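Local coordinates for 3-HSA hydroxylase, oxygenase (Rhodococcus sp., PDB 2RFQ), which hydroxylates the phenolic ring of the secosteroid 3-HSA with reduced FMN and oxygen, as the oxygenase component of a two-component monooxygenase in cholesterol breakdown, at residues L44-L53 with P65-I75. Sequence-based numbering, arbitrary orientation. Where two conformers were deposited one is given.
Sequences LQETGFFRLL and PVLFYSAVRKI
Phe-49 and Phe-68 meet across this buried contact with their planes inclined by only 21°, yet slid so far apart that the rings barely overlap; Phe-49 CZ comes 3.6 Å from Phe-68 CE1. Each ring instead receives a methyl over a face. Ile-75 CD1 sits almost above the centre of the Phe-49 ring, 3.9 Å from its centroid, while Leu-53 CD1 lies over Phe-68, displaced toward the rim, in a second CH-pi contact, 3.7 Å from that centroid. The other face of Phe-68 carries Val-72 CG2 of its own helix, also off centre. Phe-49 has CG anti to the backbone N (chi1 170°), which carries the ring across to helix 65-76, where Phe-49 CE1, at the ring edge, lies 3.8 Å from Ala-71 CB. Leu-52 splays its two methyls over one side of the same helix: CD1 rests on Ala-71 CB, and Leu-52 CD2 lies 3.7 Å from Leu-67 CD2, these two side chains crossing at about a right angle. No hydrogen bond spans the interface. Before Phe-49, helix 38-47 closes in a Schellman motif at Gly-48, and Thr-47 OG1 accepts from Phe-49 N in an ST turn. This apolar packing of a helix end and the turn after it against helix 65-76, with helix 80-96 alongside, belongs to the all-helical N-terminal domain of the acyl-CoA dehydrogenase fold.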
loop_
_atom_site.group_PDB
_atom_site.type_symbol
_atom_site.label_atom_id
_atom_site.label_comp_id
_atom_site.label_asym_id
_atom_site.label_seq_id
_atom_site.Cartn_x
_atom_site.Cartn_y
_atom_site.Cartn_z
ATOM N N LEU A 44 -33.450 -8.328 19.735
ATOM C CA LEU A 44 -32.185 -7.899 20.358
ATOM C C LEU A 44 -32.393 -7.576 21.849
ATOM O O LEU A 44 -31.606 -8.019 22.711
ATOM C CB LEU A 44 -31.586 -6.707 19.613
ATOM C CG LEU A 44 -30.957 -7.102 18.266
ATOM C CD1 LEU A 44 -30.761 -5.838 17.442
ATOM C CD2 LEU A 44 -29.643 -7.887 18.469
ATOM N N GLN A 45 -33.477 -6.861 22.147
ATOM C CA GLN A 45 -33.828 -6.532 23.530
ATOM C C GLN A 45 -33.988 -7.836 24.339
ATOM O O GLN A 45 -33.439 -7.975 25.436
ATOM C CB GLN A 45 -35.116 -5.702 23.587
ATOM C CG GLN A 45 -35.614 -5.428 25.009
ATOM C CD GLN A 45 -36.906 -4.625 25.052
ATOM O OE1 GLN A 45 -37.063 -3.629 24.355
ATOM N NE2 GLN A 45 -37.842 -5.062 25.877
ATOM N N GLU A 46 -34.714 -8.795 23.770
ATOM C CA GLU A 46 -34.967 -10.058 24.467
ATOM C C GLU A 46 -33.707 -10.898 24.714
ATOM O O GLU A 46 -33.690 -11.719 25.628
ATOM C CB GLU A 46 -36.061 -10.856 23.760
ATOM C CG GLU A 46 -37.414 -10.164 23.830
ATOM C CD GLU A 46 -38.441 -10.753 22.871
ATOM O OE1 GLU A 46 -38.089 -11.649 22.064
ATOM O OE2 GLU A 46 -39.607 -10.299 22.922
ATOM N N THR A 47 -32.644 -10.669 23.944
ATOM C CA THR A 47 -31.381 -11.384 24.230
ATOM C C THR A 47 -30.719 -10.869 25.509
ATOM O O THR A 47 -29.883 -11.554 26.071
ATOM C CB THR A 47 -30.333 -11.244 23.118
ATOM O OG1 THR A 47 -29.837 -9.880 23.060
ATOM C CG2 THR A 47 -30.911 -11.697 21.775
ATOM N N GLY A 48 -31.078 -9.657 25.927
ATOM C CA GLY A 48 -30.381 -8.968 27.015
ATOM C C GLY A 48 -29.287 -8.022 26.547
ATOM O O GLY A 48 -28.629 -7.359 27.353
ATOM N N PHE A 49 -29.086 -7.948 25.231
ATOM C CA PHE A 49 -28.007 -7.151 24.667
ATOM C C PHE A 49 -27.960 -5.704 25.172
ATOM O O PHE A 49 -26.897 -5.215 25.543
ATOM C CB PHE A 49 -28.066 -7.122 23.125
ATOM C CG PHE A 49 -27.103 -6.103 22.549
ATOM C CD1 PHE A 49 -25.725 -6.383 22.517
ATOM C CD2 PHE A 49 -27.556 -4.854 22.124
ATOM C CE1 PHE A 49 -24.805 -5.425 22.067
ATOM C CE2 PHE A 49 -26.650 -3.887 21.640
ATOM C CZ PHE A 49 -25.257 -4.180 21.625
ATOM N N PHE A 50 -29.094 -5.010 25.136
ATOM C CA PHE A 50 -29.082 -3.585 25.511
ATOM C C PHE A 50 -28.762 -3.396 26.998
ATOM O O PHE A 50 -28.269 -2.340 27.391
ATOM C CB PHE A 50 -30.373 -2.877 25.104
ATOM C CG PHE A 50 -30.559 -2.807 23.607
ATOM C CD1 PHE A 50 -29.689 -2.049 22.831
ATOM C CD2 PHE A 50 -31.567 -3.538 22.988
ATOM C CE1 PHE A 50 -29.814 -2.017 21.429
ATOM C CE2 PHE A 50 -31.711 -3.513 21.574
ATOM C CZ PHE A 50 -30.837 -2.745 20.815
ATOM N N ARG A 51 -28.996 -4.440 27.791
ATOM C CA ARG A 51 -28.679 -4.383 29.226
ATOM C C ARG A 51 -27.192 -4.570 29.532
ATOM O O ARG A 51 -26.779 -4.382 30.674
ATOM C CB ARG A 51 -29.480 -5.451 29.994
ATOM C CG ARG A 51 -30.967 -5.279 29.865
ATOM C CD ARG A 51 -31.652 -6.196 30.874
ATOM N NE ARG A 51 -33.076 -5.907 31.012
ATOM C CZ ARG A 51 -33.599 -4.906 31.727
ATOM N NH1 ARG A 51 -32.821 -4.030 32.382
ATOM N NH2 ARG A 51 -34.922 -4.780 31.786
ATOM N N LEU A 52 -26.390 -4.928 28.529
ATOM C CA LEU A 52 -24.990 -5.270 28.792
ATOM C C LEU A 52 -24.209 -4.200 29.569
ATOM O O LEU A 52 -23.552 -4.540 30.550
ATOM C CB LEU A 52 -24.247 -5.649 27.515
ATOM C CG LEU A 52 -24.518 -7.073 27.029
ATOM C CD1 LEU A 52 -23.855 -7.276 25.654
ATOM C CD2 LEU A 52 -24.018 -8.117 28.015
ATOM N N LEU A 53 -24.269 -2.938 29.131
ATOM C CA LEU A 53 -23.559 -1.863 29.856
ATOM C C LEU A 53 -24.481 -1.045 30.782
ATOM O O LEU A 53 -24.077 0.009 31.304
ATOM C CB LEU A 53 -22.801 -0.939 28.896
ATOM C CG LEU A 53 -21.713 -1.640 28.064
ATOM C CD1 LEU A 53 -21.057 -0.618 27.163
ATOM C CD2 LEU A 53 -20.646 -2.311 28.930
ATOM N N PRO A 65 -16.412 -4.547 29.403
ATOM C CA PRO A 65 -16.663 -3.908 28.101
ATOM C C PRO A 65 -16.277 -4.773 26.921
ATOM O O PRO A 65 -16.865 -4.608 25.846
ATOM C CB PRO A 65 -15.854 -2.590 28.159
ATOM C CG PRO A 65 -14.827 -2.840 29.238
ATOM C CD PRO A 65 -15.474 -3.775 30.237
ATOM N N VAL A 66 -15.343 -5.713 27.114
ATOM C CA VAL A 66 -14.978 -6.614 26.005
ATOM C C VAL A 66 -16.186 -7.486 25.631
ATOM O O VAL A 66 -16.400 -7.786 24.470
ATOM C CB VAL A 66 -13.717 -7.443 26.272
ATOM C CG1 VAL A 66 -13.479 -8.443 25.126
ATOM C CG2 VAL A 66 -12.506 -6.500 26.413
ATOM N N LEU A 67 -16.974 -7.887 26.614
ATOM C CA LEU A 67 -18.184 -8.659 26.307
ATOM C C LEU A 67 -19.125 -7.830 25.424
ATOM O O LEU A 67 -19.651 -8.337 24.431
ATOM C CB LEU A 67 -18.887 -9.085 27.605
ATOM C CG LEU A 67 -20.278 -9.712 27.407
ATOM C CD1 LEU A 67 -20.291 -10.963 26.562
ATOM C CD2 LEU A 67 -20.911 -10.022 28.758
ATOM N N PHE A 68 -19.301 -6.556 25.769
ATOM C CA PHE A 68 -20.176 -5.677 24.996
ATOM C C PHE A 68 -19.675 -5.563 23.549
ATOM O O PHE A 68 -20.463 -5.745 22.595
ATOM C CB PHE A 68 -20.273 -4.281 25.625
ATOM C CG PHE A 68 -21.076 -3.321 24.796
ATOM C CD1 PHE A 68 -22.468 -3.388 24.791
ATOM C CD2 PHE A 68 -20.436 -2.353 24.007
ATOM C CE1 PHE A 68 -23.230 -2.505 24.011
ATOM C CE2 PHE A 68 -21.194 -1.485 23.197
ATOM C CZ PHE A 68 -22.581 -1.559 23.208
ATOM N N TYR A 69 -18.372 -5.288 23.364
ATOM C CA TYR A 69 -17.873 -5.118 21.992
ATOM C C TYR A 69 -17.874 -6.432 21.206
ATOM O O TYR A 69 -18.046 -6.423 19.982
ATOM C CB TYR A 69 -16.504 -4.434 21.952
ATOM C CG TYR A 69 -16.532 -3.038 22.514
ATOM C CD1 TYR A 69 -17.354 -2.051 21.963
ATOM C CD2 TYR A 69 -15.751 -2.715 23.622
ATOM C CE1 TYR A 69 -17.393 -0.757 22.502
ATOM C CE2 TYR A 69 -15.765 -1.423 24.167
ATOM C CZ TYR A 69 -16.573 -0.454 23.597
ATOM O OH TYR A 69 -16.572 0.818 24.156
ATOM N N SER A 70 -17.720 -7.551 21.917
ATOM C CA SER A 70 -17.795 -8.891 21.305
ATOM C C SER A 70 -19.208 -9.136 20.783
ATOM O O SER A 70 -19.384 -9.693 19.692
ATOM C CB SER A 70 -17.399 -9.952 22.333
ATOM O OG SER A 70 -16.023 -9.777 22.652
ATOM N N ALA A 71 -20.204 -8.685 21.545
ATOM C CA ALA A 71 -21.621 -8.813 21.134
ATOM C C ALA A 71 -21.891 -7.965 19.895
ATOM O O ALA A 71 -22.529 -8.413 18.930
ATOM C CB ALA A 71 -22.540 -8.420 22.279
ATOM N N VAL A 72 -21.358 -6.743 19.914
ATOM C CA VAL A 72 -21.448 -5.846 18.762
ATOM C C VAL A 72 -20.837 -6.462 17.509
ATOM O O VAL A 72 -21.467 -6.463 16.436
ATOM C CB VAL A 72 -20.788 -4.500 19.070
ATOM C CG1 VAL A 72 -20.649 -3.650 17.784
ATOM C CG2 VAL A 72 -21.693 -3.753 20.053
ATOM N N ARG A 73 -19.624 -6.975 17.668
ATOM C CA ARG A 73 -18.919 -7.632 16.568
ATOM C C ARG A 73 -19.789 -8.722 15.954
ATOM O O ARG A 73 -19.926 -8.803 14.723
ATOM C CB ARG A 73 -17.602 -8.233 17.040
ATOM C CG ARG A 73 -16.795 -8.806 15.905
ATOM C CD ARG A 73 -15.552 -9.442 16.437
ATOM N NE ARG A 73 -15.850 -10.759 16.981
ATOM C CZ ARG A 73 -14.927 -11.703 17.208
ATOM N NH1 ARG A 73 -13.629 -11.489 16.943
ATOM N NH2 ARG A 73 -15.299 -12.874 17.712
ATOM N N LYS A 74 -20.388 -9.552 16.811
ATOM C CA LYS A 74 -21.261 -10.639 16.342
ATOM C C LYS A 74 -22.469 -10.103 15.555
ATOM O O LYS A 74 -22.746 -10.565 14.447
ATOM C CB LYS A 74 -21.734 -11.462 17.550
ATOM C CG LYS A 74 -22.557 -12.661 17.199
ATOM C CD LYS A 74 -23.095 -13.384 18.447
ATOM C CE LYS A 74 -21.983 -13.949 19.297
ATOM N NZ LYS A 74 -21.281 -15.109 18.659
ATOM N N ILE A 75 -23.202 -9.156 16.146
ATOM C CA ILE A 75 -24.388 -8.609 15.455
ATOM C C ILE A 75 -24.020 -8.023 14.098
ATOM O O ILE A 75 -24.677 -8.310 13.073
ATOM C CB ILE A 75 -25.101 -7.548 16.307
ATOM C CG1 ILE A 75 -25.557 -8.162 17.638
ATOM C CG2 ILE A 75 -26.293 -6.941 15.539
ATOM C CD1 ILE A 75 -25.890 -7.070 18.677
#